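Local coordinates for pyocin-S2 (Pseudomonas aeruginosa, PDB 4QKO), which kills sensitive bacteria by breaking down their chromosomal DNA through its C-terminal HNH nuclease domain, the part described here, at residues K47-F52 against G110-M115; S35-K40 against I58-D63; D51-F56 against G81-V86. All coordinates share one frame; numbering follows the deposited sequence. Where two conformers were deposited one is given.

In the fold
Helix 49-62 of this colicin-type HNH nuclease domain runs through all three contacts. Contacts 1 and 3 share Asp-51 and Phe-52 near its start, with centres about 12 Å apart, while contact 2 lies at its C-terminal end, its centre about 15 Å from that of contact 1 and 11 Å from that of contact 3. Met-115 of contact 1 packs on Ala-38 of contact 2. Between contacts 2 and 3, Ile-37 packs on Phe-56, and Ile-58 on Gly-81. The magnesium ion, held by His-101 and His-126, is about 9 Å from the Trp-49 side chain and 13 Å from that of Arg-53; contact 2 lies away from it.

Contact 1: residues K47-F52 against G110-M115; sequences KNWRDF and GGVYNM
The ring of Tyr-113 packs against both Trp-49 and Phe-52, which also touch each other, and meets each in a different way. Against Trp-49 the planes are nearly parallel, at 19°, yet slid so far apart that the rings barely overlap, and the touch is made at the rim, Trp-49 CE3 to Tyr-113 CE1 at 3.6 Å. Toward Phe-52 the geometry is an offset edge-to-face pair with planes at 60°: Tyr-113 CD1 stands over one face of the phenylalanine, toward its rim, and Tyr-113 CE1 comes to 3.4 Å from Phe-52 CB. With CG anti to the backbone N (chi1 -175°), Trp-49 brings the CE3-CZ3 rim of its indole to the tyrosine.

Aliphatic contacts extend this aromatic cluster. Met-115 CE reaches Phe-52 CE1 at 3.8 Å, and Val-112 CG1 lies 4.2 Å from Trp-49 CZ3.

Polar groups settle the helix start instead of joining the segments. Asn-48 is the N-cap, its OD1 accepting from Asp-51 N at 2.8 Å, and Asp-51 OD2 in turn takes Lys-47 N at 3.0 Å. Tyr-113 OH bonds to Val-6 O, and Val-112 O, at the Trp-49 edge, accepts from His-102 NE2.

Residues 110-115, part of the loop between strands 99-102 and 118-121, are thereby fastened to helix 49-62. Leu-118 of strand 118-121 touches Trp-49 and Phe-52, and Leu-41 of helix 35-41 touches Phe-52 and Met-115.

Contact 2: residues S35-K40 against I58-D63; sequences SQIADK and IAVAND
Ile-37 reaches across to helix 49-62 through the far end of its longer branch. Its CG1 lies anti to the carbonyl carbon and beside the backbone N (chi1 -55°), and a second bend of the same sense at chi2 carries CD1 over to the backbone of the other helix. There the methyl rests 3.7 Å from Ala-59 O and also approaches Val-60 N, so an apolar tip packs on peptide atoms as well as on side chains. Val-60 crosses the isoleucine at about a right angle; its CG2, the branch beside its own backbone N, comes to 4.2 Å from Ile-37 CD1. Lys-40 joins only with the aliphatic root of its chain, CG lying 4.2 Å from Ala-59 CB.

These contacts bring together helix 35-41 and the C-terminal end of helix 49-62 within the nuclease domain. The axes of the two short helical segments come within 9.9 Å, their directions 124° apart, nearer to perpendicular than to antiparallel. The small Ala-59 points toward the partner helix, with Ile-37 CA 6.5 Å from its CA.

Gln-36 and Asp-63 add a polar clasp at the less buried margin. The glutamine chain bends at chi2 and crosses Asp-63 at about a right angle, with CG near Asp-63 OD1, while NE2 donates to Asp-63 OD2 at 3.0 Å. The donor stands well above the carboxylate plane, and the amide and carboxylate planes lie 65° apart. Asp-63 CG is anti to its backbone nitrogen, and OD2 also accepts from Leu-66 N, a bond that probably helps to fix the carboxylate facing Gln-36. Leu-66 touches both Gln-36 and Ile-37, and Phe-70 and Met-78 pack against Val-60.

Contact 3: residues D51-F56 against G81-V86; sequences DFREQF and GGAPYV
Arg-53 brings the end of its side chain up to the chain at Gly-81 to Ala-83. The side chain is extended from CG to NE, with CG anti to the backbone N (chi1 -178°), and it delivers NH2 to 3.5 Å from Ala-83 CB, while NH1 lies 3.8 Å from Gly-81 O, too far for a bond. The charge is answered by Glu-31 of the immunity protein, whose carboxylate forms a salt bridge with NH2.

One residue on, Glu-54 meets Gly-81 mainly through its backbone and the start of its side chain. Its CA donates a nearly straight C-H...O contact to Gly-81 O at 3.6 Å, and the CA atoms of Glu-54 and Gly-81 are only 3.9 Å apart. Gly-81 closes helix 72-78 in a Schellman motif, and its positive phi of 93° suits glycine. Its carbonyl oxygen is buried and has no hydrogen-bond partner in the model.

Gln-55 turns away from the loop and donates through NE2 to Asp-51 OD1 at 2.8 Å, one helical turn back. Beyond Ala-83 the loop leads to Tyr-85, which lies against Tyr-55 of the immunity protein and bonds through OH to His-34 of that chain.

Contact 1: residues K47-F52 against G110-M115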
ATOM      1  N   LYS B  47      13.462  10.758  14.070  1.00 37.64           N
ATOM      2  CA  LYS B  47      13.584  12.237  13.970  1.00 40.10           C
ATOM      3  C   LYS B  47      12.244  12.919  13.646  1.00 37.25           C
ATOM      4  O   LYS B  47      12.000  14.056  14.062  1.00 35.40           O
ATOM      5  CB  LYS B  47      14.712  12.681  13.008  1.00 45.47           C
ATOM      6  CG  LYS B  47      14.755  12.069  11.630  1.00 48.64           C
ATOM      7  CD  LYS B  47      15.857  12.716  10.793  1.00 57.72           C
ATOM      8  CE  LYS B  47      15.438  14.053  10.174  1.00 61.36           C
ATOM      9  NZ  LYS B  47      16.597  14.974   9.946  1.00 65.31           N
ATOM     10  N   ASN B  48      11.348  12.207  12.982  1.00 32.11           N
ATOM     11  CA  ASN B  48      10.125  12.776  12.517  1.00 32.68           C
ATOM     12  C   ASN B  48       9.204  11.632  12.132  1.00 31.27           C
ATOM     13  O   ASN B  48       9.632  10.496  12.118  1.00 29.26           O
ATOM     14  CB  ASN B  48      10.371  13.632  11.272  1.00 33.32           C
ATOM     15  CG  ASN B  48      11.194  12.906  10.204  1.00 37.27           C
ATOM     16  OD1 ASN B  48      10.990  11.733   9.918  1.00 35.15           O
ATOM     17  ND2 ASN B  48      12.163  13.617   9.622  1.00 41.83           N
ATOM     18  N   TRP B  49       7.955  11.943  11.807  1.00 30.73           N
ATOM     19  CA  TRP B  49       6.957  10.896  11.521  1.00 30.46           C
ATOM     20  C   TRP B  49       7.285  10.040  10.274  1.00 29.90           C
ATOM     21  O   TRP B  49       7.033   8.857  10.283  1.00 29.18           O
ATOM     22  CB  TRP B  49       5.566  11.499  11.368  1.00 29.69           C
ATOM     23  CG  TRP B  49       4.521  10.416  11.187  1.00 28.43           C
ATOM     24  CD1 TRP B  49       3.959  10.006  10.023  1.00 29.81           C
ATOM     25  CD2 TRP B  49       3.963   9.594  12.215  1.00 27.76           C
ATOM     26  NE1 TRP B  49       3.096   9.008  10.254  1.00 28.46           N
ATOM     27  CE2 TRP B  49       3.051   8.742  11.601  1.00 27.05           C
ATOM     28  CE3 TRP B  49       4.123   9.531  13.612  1.00 26.65           C
ATOM     29  CZ2 TRP B  49       2.309   7.791  12.319  1.00 23.75           C
ATOM     30  CZ3 TRP B  49       3.382   8.619  14.336  1.00 26.40           C
ATOM     31  CH2 TRP B  49       2.469   7.750  13.691  1.00 25.39           C
ATOM     32  N   ARG B  50       7.820  10.639   9.209  0.50 29.24           N
ATOM     33  CA  ARG B  50       8.150   9.862   8.017  0.50 28.71           C
ATOM     34  C   ARG B  50       9.250   8.835   8.275  0.50 27.20           C
ATOM     35  O   ARG B  50       9.219   7.735   7.735  0.50 24.50           O
ATOM     36  CB  ARG B  50       8.558  10.778   6.875  0.50 30.82           C
ATOM     37  CG  ARG B  50       7.394  11.390   6.115  0.50 32.96           C
ATOM     38  CD  ARG B  50       6.984  10.589   4.879  0.50 34.39           C
ATOM     39  NE  ARG B  50       5.627  10.088   5.031  0.50 34.49           N
ATOM     40  CZ  ARG B  50       4.754  10.576   5.902  0.50 33.34           C
ATOM     41  NH1 ARG B  50       5.071  11.610   6.666  0.50 38.33           N
ATOM     42  NH2 ARG B  50       3.550  10.056   5.977  0.50 35.44           N
ATOM     43  N   ASP B  51      10.217   9.188   9.118  1.00 25.75           N
ATOM     44  CA  ASP B  51      11.192   8.240   9.575  1.00 26.60           C
ATOM     45  C   ASP B  51      10.517   7.012  10.295  1.00 23.22           C
ATOM     46  O   ASP B  51      10.884   5.855  10.052  1.00 22.46           O
ATOM     47  CB  ASP B  51      12.126   9.036  10.496  1.00 30.99           C
ATOM     48  CG  ASP B  51      13.286   8.267  10.975  1.00 37.46           C
ATOM     49  OD1 ASP B  51      13.548   7.184  10.433  1.00 42.23           O
ATOM     50  OD2 ASP B  51      13.985   8.786  11.910  1.00 42.09           O
ATOM     51  N   PHE B  52       9.606   7.257  11.228  1.00 21.11           N
ATOM     52  CA  PHE B  52       8.910   6.201  11.898  1.00 21.07           C
ATOM     53  C   PHE B  52       8.149   5.295  10.915  1.00 19.17           C
ATOM     54  O   PHE B  52       8.240   4.097  10.996  1.00 20.10           O
ATOM     55  CB  PHE B  52       7.917   6.772  12.861  1.00 20.93           C
ATOM     56  CG  PHE B  52       6.890   5.793  13.330  1.00 23.57           C
ATOM     57  CD1 PHE B  52       7.224   4.766  14.154  1.00 23.61           C
ATOM     58  CD2 PHE B  52       5.568   5.942  12.960  1.00 27.24           C
ATOM     59  CE1 PHE B  52       6.284   3.897  14.589  1.00 27.86           C
ATOM     60  CE2 PHE B  52       4.613   5.053  13.359  1.00 29.25           C
ATOM     61  CZ  PHE B  52       4.961   4.030  14.175  1.00 28.67           C
ATOM     62  N   GLY B 110      -1.986  12.125  24.141  1.00 27.12           N
ATOM     63  CA  GLY B 110      -1.630  10.853  23.542  1.00 24.88           C
ATOM     64  C   GLY B 110      -0.150  10.772  23.222  1.00 24.95           C
ATOM     65  O   GLY B 110       0.509  11.784  22.916  1.00 23.97           O
ATOM     66  N   GLY B 111       0.354   9.534  23.195  1.00 25.92           N
ATOM     67  CA  GLY B 111       1.772   9.306  22.881  1.00 26.24           C
ATOM     68  C   GLY B 111       1.946   9.265  21.382  1.00 23.55           C
ATOM     69  O   GLY B 111       1.164   8.629  20.662  1.00 24.44           O
ATOM     70  N   VAL B 112       2.949   9.955  20.916  1.00 25.44           N
ATOM     71  CA  VAL B 112       3.222  10.034  19.470  1.00 24.66           C
ATOM     72  C   VAL B 112       3.689   8.660  18.915  1.00 23.83           C
ATOM     73  O   VAL B 112       3.152   8.214  17.883  1.00 23.14           O
ATOM     74  CB  VAL B 112       4.285  11.066  19.091  1.00 26.70           C
ATOM     75  CG1 VAL B 112       4.556  11.048  17.567  1.00 27.54           C
ATOM     76  CG2 VAL B 112       3.854  12.460  19.551  1.00 29.53           C
ATOM     77  N   TYR B 113       4.678   8.052  19.574  1.00 20.48           N
ATOM     78  CA  TYR B 113       5.205   6.724  19.169  1.00 21.30           C
ATOM     79  C   TYR B 113       4.953   5.629  20.212  1.00 21.16           C
ATOM     80  O   TYR B 113       5.690   4.684  20.302  1.00 21.08           O
ATOM     81  CB  TYR B 113       6.703   6.854  18.873  1.00 21.53           C
ATOM     82  CG  TYR B 113       7.056   7.908  17.835  1.00 21.36           C
ATOM     83  CD1 TYR B 113       6.754   7.737  16.490  1.00 21.73           C
ATOM     84  CD2 TYR B 113       7.612   9.101  18.213  1.00 23.52           C
ATOM     85  CE1 TYR B 113       7.047   8.709  15.560  1.00 25.01           C
ATOM     86  CE2 TYR B 113       7.908  10.078  17.292  1.00 25.10           C
ATOM     87  CZ  TYR B 113       7.624   9.900  15.963  1.00 25.98           C
ATOM     88  OH  TYR B 113       7.973  10.864  15.015  1.00 28.72           O
ATOM     89  N   ASN B 114       3.898   5.784  21.000  1.00 20.92           N
ATOM     90  CA  ASN B 114       3.426   4.764  21.918  1.00 21.79           C
ATOM     91  C   ASN B 114       2.640   3.795  21.094  1.00 19.42           C
ATOM     92  O   ASN B 114       1.645   4.161  20.518  1.00 20.23           O
ATOM     93  CB  ASN B 114       2.480   5.418  22.971  1.00 23.21           C
ATOM     94  CG  ASN B 114       1.848   4.415  23.930  1.00 23.87           C
ATOM     95  OD1 ASN B 114       1.937   3.223  23.760  1.00 24.38           O
ATOM     96  ND2 ASN B 114       1.279   4.931  25.028  1.00 27.34           N
ATOM     97  N   MET B 115       3.062   2.561  21.030  1.00 19.40           N
ATOM     98  CA  MET B 115       2.350   1.555  20.179  1.00 19.95           C
ATOM     99  C   MET B 115       0.965   1.252  20.590  1.00 20.53           C
ATOM    100  O   MET B 115       0.181   0.846  19.772  1.00 21.75           O
ATOM    101  CB  MET B 115       3.109   0.237  20.114  1.00 21.00           C
ATOM    102  CG  MET B 115       4.519   0.385  19.594  1.00 22.32           C
ATOM    103  SD  MET B 115       4.694   0.936  17.877  1.00 28.47           S
ATOM    104  CE  MET B 115       6.125   1.944  17.846  1.00 30.72           C
TER

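Contact 2: residues S35-K40 against I58-D63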
ATOM      1  N   SER B  35       2.156  -7.154  18.065  0.50 17.96           N
ATOM      2  CA  SER B  35       3.146  -7.239  19.139  0.50 18.54           C
ATOM      3  C   SER B  35       4.574  -7.397  18.619  0.50 18.07           C
ATOM      4  O   SER B  35       5.491  -6.760  19.174  0.50 17.23           O
ATOM      5  CB  SER B  35       2.802  -8.342  20.143  0.50 19.01           C
ATOM      6  OG  SER B  35       2.532  -9.625  19.559  0.50 17.53           O
ATOM      7  N   GLN B  36       4.779  -8.194  17.567  1.00 18.73           N
ATOM      8  CA  GLN B  36       6.171  -8.396  17.025  1.00 21.44           C
ATOM      9  C   GLN B  36       6.766  -7.134  16.490  1.00 20.07           C
ATOM     10  O   GLN B  36       7.995  -6.992  16.419  1.00 18.28           O
ATOM     11  CB  GLN B  36       6.346  -9.255  15.721  1.00 26.32           C
ATOM     12  CG  GLN B  36       5.603 -10.429  15.401  1.00 31.65           C
ATOM     13  CD  GLN B  36       4.167 -10.232  14.998  1.00 27.33           C
ATOM     14  OE1 GLN B  36       3.339  -9.813  15.816  1.00 23.92           O
ATOM     15  NE2 GLN B  36       3.843 -10.805  13.886  1.00 24.06           N
ATOM     16  N   ILE B  37       5.914  -6.263  15.964  1.00 18.46           N
ATOM     17  CA  ILE B  37       6.392  -5.006  15.380  1.00 17.48           C
ATOM     18  C   ILE B  37       6.679  -3.978  16.469  1.00 16.82           C
ATOM     19  O   ILE B  37       7.728  -3.359  16.461  1.00 16.71           O
ATOM     20  CB  ILE B  37       5.386  -4.456  14.329  1.00 17.92           C
ATOM     21  CG1 ILE B  37       5.122  -5.514  13.272  1.00 19.15           C
ATOM     22  CG2 ILE B  37       5.892  -3.124  13.756  1.00 18.27           C
ATOM     23  CD1 ILE B  37       6.340  -6.113  12.520  1.00 18.77           C
ATOM     24  N   ALA B  38       5.776  -3.876  17.452  1.00 16.87           N
ATOM     25  CA  ALA B  38       6.044  -3.098  18.647  1.00 17.28           C
ATOM     26  C   ALA B  38       7.347  -3.514  19.326  1.00 18.48           C
ATOM     27  O   ALA B  38       8.116  -2.655  19.722  1.00 18.97           O
ATOM     28  CB  ALA B  38       4.939  -3.204  19.638  1.00 18.15           C
ATOM     29  N   ASP B  39       7.594  -4.811  19.404  1.00 19.51           N
ATOM     30  CA  ASP B  39       8.842  -5.329  19.933  1.00 21.05           C
ATOM     31  C   ASP B  39      10.028  -4.902  19.096  1.00 19.63           C
ATOM     32  O   ASP B  39      11.045  -4.420  19.615  1.00 19.76           O
ATOM     33  CB  ASP B  39       8.866  -6.855  19.933  1.00 21.75           C
ATOM     34  CG  ASP B  39       7.939  -7.532  20.977  1.00 27.59           C
ATOM     35  OD1 ASP B  39       7.488  -6.865  21.947  1.00 30.39           O
ATOM     36  OD2 ASP B  39       7.651  -8.770  20.779  1.00 29.86           O
ATOM     37  N   LYS B  40       9.961  -5.138  17.786  1.00 20.36           N
ATOM     38  CA  LYS B  40      11.095  -4.839  16.899  1.00 20.54           C
ATOM     39  C   LYS B  40      11.500  -3.357  16.996  1.00 21.58           C
ATOM     40  O   LYS B  40      12.688  -2.993  16.938  1.00 21.22           O
ATOM     41  CB  LYS B  40      10.727  -5.277  15.488  1.00 24.32           C
ATOM     42  CG  LYS B  40      11.729  -5.050  14.402  1.00 27.81           C
ATOM     43  CD  LYS B  40      13.032  -5.803  14.605  1.00 30.17           C
ATOM     44  CE  LYS B  40      12.880  -7.326  14.556  1.00 34.32           C
ATOM     45  NZ  LYS B  40      14.240  -7.996  14.568  1.00 35.25           N
ATOM     46  N   ILE B  58       9.030  -1.268   6.864  1.00 17.64           N
ATOM     47  CA  ILE B  58      10.163  -2.186   6.614  1.00 18.81           C
ATOM     48  C   ILE B  58      10.133  -3.364   7.587  1.00 17.02           C
ATOM     49  O   ILE B  58      10.330  -4.501   7.177  1.00 17.49           O
ATOM     50  CB  ILE B  58      11.511  -1.428   6.686  1.00 21.76           C
ATOM     51  CG1 ILE B  58      11.680  -0.570   5.415  1.00 21.30           C
ATOM     52  CG2 ILE B  58      12.659  -2.409   6.861  1.00 22.01           C
ATOM     53  CD1 ILE B  58      12.531   0.693   5.650  1.00 23.61           C
ATOM     54  N   ALA B  59       9.790  -3.094   8.824  1.00 16.68           N
ATOM     55  CA  ALA B  59       9.678  -4.132   9.853  1.00 17.35           C
ATOM     56  C   ALA B  59       8.589  -5.135   9.551  1.00 16.92           C
ATOM     57  O   ALA B  59       8.745  -6.333   9.722  1.00 15.79           O
ATOM     58  CB  ALA B  59       9.450  -3.503  11.210  1.00 17.02           C
ATOM     59  N   VAL B  60       7.441  -4.618   9.124  1.00 16.87           N
ATOM     60  CA  VAL B  60       6.359  -5.505   8.641  1.00 16.62           C
ATOM     61  C   VAL B  60       6.802  -6.432   7.512  1.00 17.95           C
ATOM     62  O   VAL B  60       6.588  -7.709   7.566  1.00 16.98           O
ATOM     63  CB  VAL B  60       5.157  -4.670   8.201  1.00 17.08           C
ATOM     64  CG1 VAL B  60       4.085  -5.561   7.599  1.00 17.23           C
ATOM     65  CG2 VAL B  60       4.602  -3.962   9.414  1.00 16.79           C
ATOM     66  N   ALA B  61       7.428  -5.824   6.515  1.00 18.03           N
ATOM     67  CA  ALA B  61       7.834  -6.563   5.323  1.00 19.50           C
ATOM     68  C   ALA B  61       8.903  -7.654   5.621  1.00 21.41           C
ATOM     69  O   ALA B  61       8.914  -8.701   4.961  1.00 23.06           O
ATOM     70  CB  ALA B  61       8.341  -5.608   4.255  1.00 20.77           C
ATOM     71  N   ASN B  62       9.733  -7.419   6.638  1.00 23.23           N
ATOM     72  CA  ASN B  62      10.720  -8.417   7.139  1.00 28.05           C
ATOM     73  C   ASN B  62      10.191  -9.418   8.143  1.00 26.21           C
ATOM     74  O   ASN B  62      10.901 -10.315   8.529  1.00 30.20           O
ATOM     75  CB  ASN B  62      11.884  -7.715   7.844  1.00 31.65           C
ATOM     76  CG  ASN B  62      12.780  -6.927   6.893  1.00 40.15           C
ATOM     77  OD1 ASN B  62      12.862  -7.207   5.701  1.00 44.30           O
ATOM     78  ND2 ASN B  62      13.497  -5.929   7.456  1.00 46.24           N
ATOM     79  N   ASP B  63       8.981  -9.261   8.638  1.00 21.90           N
ATOM     80  CA  ASP B  63       8.490 -10.182   9.656  1.00 23.51           C
ATOM     81  C   ASP B  63       8.080 -11.497   9.026  1.00 24.69           C
ATOM     82  O   ASP B  63       7.319 -11.501   8.085  1.00 25.32           O
ATOM     83  CB  ASP B  63       7.278  -9.616  10.426  1.00 22.42           C
ATOM     84  CG  ASP B  63       6.841 -10.520  11.539  1.00 25.04           C
ATOM     85  OD1 ASP B  63       7.650 -10.677  12.437  1.00 25.04           O
ATOM     86  OD2 ASP B  63       5.751 -11.124  11.537  1.00 25.66           O
TER

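Contact 3: residues D51-F56 against G81-V86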
ATOM      1  N   ASP B  51      10.217   9.188   9.118  1.00 25.75           N
ATOM      2  CA  ASP B  51      11.192   8.240   9.575  1.00 26.60           C
ATOM      3  C   ASP B  51      10.517   7.012  10.295  1.00 23.22           C
ATOM      4  O   ASP B  51      10.884   5.855  10.052  1.00 22.46           O
ATOM      5  CB  ASP B  51      12.126   9.036  10.496  1.00 30.99           C
ATOM      6  CG  ASP B  51      13.286   8.267  10.975  1.00 37.46           C
ATOM      7  OD1 ASP B  51      13.548   7.184  10.433  1.00 42.23           O
ATOM      8  OD2 ASP B  51      13.985   8.786  11.910  1.00 42.09           O
ATOM      9  N   PHE B  52       9.606   7.257  11.228  1.00 21.11           N
ATOM     10  CA  PHE B  52       8.910   6.201  11.898  1.00 21.07           C
ATOM     11  C   PHE B  52       8.149   5.295  10.915  1.00 19.17           C
ATOM     12  O   PHE B  52       8.240   4.097  10.996  1.00 20.10           O
ATOM     13  CB  PHE B  52       7.917   6.772  12.861  1.00 20.93           C
ATOM     14  CG  PHE B  52       6.890   5.793  13.330  1.00 23.57           C
ATOM     15  CD1 PHE B  52       7.224   4.766  14.154  1.00 23.61           C
ATOM     16  CD2 PHE B  52       5.568   5.942  12.960  1.00 27.24           C
ATOM     17  CE1 PHE B  52       6.284   3.897  14.589  1.00 27.86           C
ATOM     18  CE2 PHE B  52       4.613   5.053  13.359  1.00 29.25           C
ATOM     19  CZ  PHE B  52       4.961   4.030  14.175  1.00 28.67           C
ATOM     20  N   ARG B  53       7.452   5.905   9.990  1.00 20.43           N
ATOM     21  CA  ARG B  53       6.575   5.188   9.035  1.00 20.32           C
ATOM     22  C   ARG B  53       7.381   4.258   8.139  1.00 20.65           C
ATOM     23  O   ARG B  53       7.012   3.102   7.896  1.00 18.84           O
ATOM     24  CB  ARG B  53       5.789   6.219   8.221  1.00 22.83           C
ATOM     25  CG  ARG B  53       4.780   5.668   7.216  1.00 23.75           C
ATOM     26  CD  ARG B  53       4.213   6.843   6.415  1.00 26.66           C
ATOM     27  NE  ARG B  53       3.435   6.424   5.305  1.00 28.99           N
ATOM     28  CZ  ARG B  53       3.924   6.195   4.082  1.00 31.97           C
ATOM     29  NH1 ARG B  53       5.233   6.349   3.811  1.00 33.45           N
ATOM     30  NH2 ARG B  53       3.107   5.789   3.135  1.00 33.09           N
ATOM     31  N   GLU B  54       8.491   4.773   7.676  1.00 20.29           N
ATOM     32  CA  GLU B  54       9.427   4.002   6.921  1.00 24.13           C
ATOM     33  C   GLU B  54       9.947   2.787   7.702  1.00 22.47           C
ATOM     34  O   GLU B  54       9.891   1.689   7.221  1.00 20.30           O
ATOM     35  CB  GLU B  54      10.609   4.845   6.519  1.00 28.32           C
ATOM     36  CG  GLU B  54      10.343   5.724   5.352  1.00 35.96           C
ATOM     37  CD  GLU B  54      11.573   6.580   5.024  1.00 44.41           C
ATOM     38  OE1 GLU B  54      12.705   6.275   5.543  1.00 46.25           O
ATOM     39  OE2 GLU B  54      11.367   7.558   4.265  1.00 53.65           O
ATOM     40  N   GLN B  55      10.416   2.981   8.921  1.00 21.40           N
ATOM     41  CA  GLN B  55      10.854   1.846   9.727  1.00 21.26           C
ATOM     42  C   GLN B  55       9.761   0.901  10.085  1.00 19.27           C
ATOM     43  O   GLN B  55      10.003  -0.274  10.155  1.00 19.23           O
ATOM     44  CB  GLN B  55      11.567   2.326  10.991  1.00 24.07           C
ATOM     45  CG  GLN B  55      12.920   2.925  10.586  1.00 26.83           C
ATOM     46  CD  GLN B  55      13.676   3.490  11.797  1.00 33.54           C
ATOM     47  OE1 GLN B  55      13.781   2.842  12.849  1.00 34.20           O
ATOM     48  NE2 GLN B  55      14.188   4.728  11.661  1.00 37.98           N
ATOM     49  N   PHE B  56       8.549   1.406  10.281  1.00 17.23           N
ATOM     50  CA  PHE B  56       7.431   0.546  10.570  1.00 16.48           C
ATOM     51  C   PHE B  56       7.093  -0.408   9.406  1.00 16.37           C
ATOM     52  O   PHE B  56       6.992  -1.632   9.596  1.00 13.74           O
ATOM     53  CB  PHE B  56       6.234   1.407  10.916  1.00 17.59           C
ATOM     54  CG  PHE B  56       4.990   0.636  11.125  1.00 17.46           C
ATOM     55  CD1 PHE B  56       4.186   0.295  10.062  1.00 18.63           C
ATOM     56  CD2 PHE B  56       4.623   0.269  12.376  1.00 18.64           C
ATOM     57  CE1 PHE B  56       3.070  -0.474  10.281  1.00 18.76           C
ATOM     58  CE2 PHE B  56       3.498  -0.488  12.614  1.00 20.37           C
ATOM     59  CZ  PHE B  56       2.701  -0.858  11.546  1.00 19.04           C
ATOM     60  N   GLY B  81      10.058   1.086   2.584  1.00 25.16           N
ATOM     61  CA  GLY B  81       9.497   1.998   3.550  1.00 25.33           C
ATOM     62  C   GLY B  81       8.118   2.505   3.220  1.00 24.88           C
ATOM     63  O   GLY B  81       7.582   3.332   3.936  1.00 26.04           O
ATOM     64  N   GLY B  82       7.521   2.022   2.134  1.00 23.30           N
ATOM     65  CA  GLY B  82       6.208   2.597   1.761  1.00 22.56           C
ATOM     66  C   GLY B  82       5.084   1.755   2.372  1.00 19.55           C
ATOM     67  O   GLY B  82       5.257   0.597   2.578  1.00 17.53           O
ATOM     68  N   ALA B  83       3.962   2.379   2.708  1.00 17.93           N
ATOM     69  CA  ALA B  83       2.770   1.675   3.145  1.00 17.12           C
ATOM     70  C   ALA B  83       2.174   0.931   1.966  1.00 18.00           C
ATOM     71  O   ALA B  83       2.204   1.413   0.855  1.00 17.71           O
ATOM     72  CB  ALA B  83       1.725   2.665   3.663  1.00 16.70           C
ATOM     73  N   PRO B  84       1.458  -0.165   2.241  1.00 18.22           N
ATOM     74  CA  PRO B  84       0.801  -0.867   1.186  1.00 17.61           C
ATOM     75  C   PRO B  84      -0.380  -0.098   0.667  1.00 16.95           C
ATOM     76  O   PRO B  84      -1.030   0.672   1.392  1.00 16.13           O
ATOM     77  CB  PRO B  84       0.322  -2.147   1.838  1.00 18.57           C
ATOM     78  CG  PRO B  84       0.299  -1.862   3.310  1.00 18.54           C
ATOM     79  CD  PRO B  84       1.266  -0.775   3.565  1.00 19.36           C
ATOM     80  N   TYR B  85      -0.686  -0.381  -0.587  1.00 15.13           N
ATOM     81  CA  TYR B  85      -1.953   0.079  -1.172  1.00 15.65           C
ATOM     82  C   TYR B  85      -3.154  -0.715  -0.609  1.00 14.15           C
ATOM     83  O   TYR B  85      -3.035  -1.920  -0.318  1.00 13.18           O
ATOM     84  CB  TYR B  85      -1.930  -0.068  -2.733  1.00 15.67           C
ATOM     85  CG  TYR B  85      -0.945   0.882  -3.406  1.00 17.11           C
ATOM     86  CD1 TYR B  85       0.422   0.526  -3.534  1.00 18.71           C
ATOM     87  CD2 TYR B  85      -1.317   2.087  -3.836  1.00 18.51           C
ATOM     88  CE1 TYR B  85       1.330   1.372  -4.145  1.00 20.69           C
ATOM     89  CE2 TYR B  85      -0.445   2.936  -4.478  1.00 19.41           C
ATOM     90  CZ  TYR B  85       0.900   2.591  -4.600  1.00 22.57           C
ATOM     91  OH  TYR B  85       1.815   3.448  -5.206  1.00 24.25           O
ATOM     92  N   VAL B  86      -4.275  -0.019  -0.331  1.00 15.55           N
ATOM     93  CA  VAL B  86      -5.493  -0.706   0.063  1.00 15.66           C
ATOM     94  C   VAL B  86      -6.275  -1.215  -1.155  1.00 15.25           C
ATOM     95  O   VAL B  86      -6.008  -0.897  -2.328  1.00 14.84           O
ATOM     96  CB  VAL B  86      -6.411   0.120   0.993  1.00 17.84           C
ATOM     97  CG1 VAL B  86      -5.608   0.545   2.212  1.00 18.96           C
ATOM     98  CG2 VAL B  86      -6.940   1.357   0.264  1.00 18.50           C
TER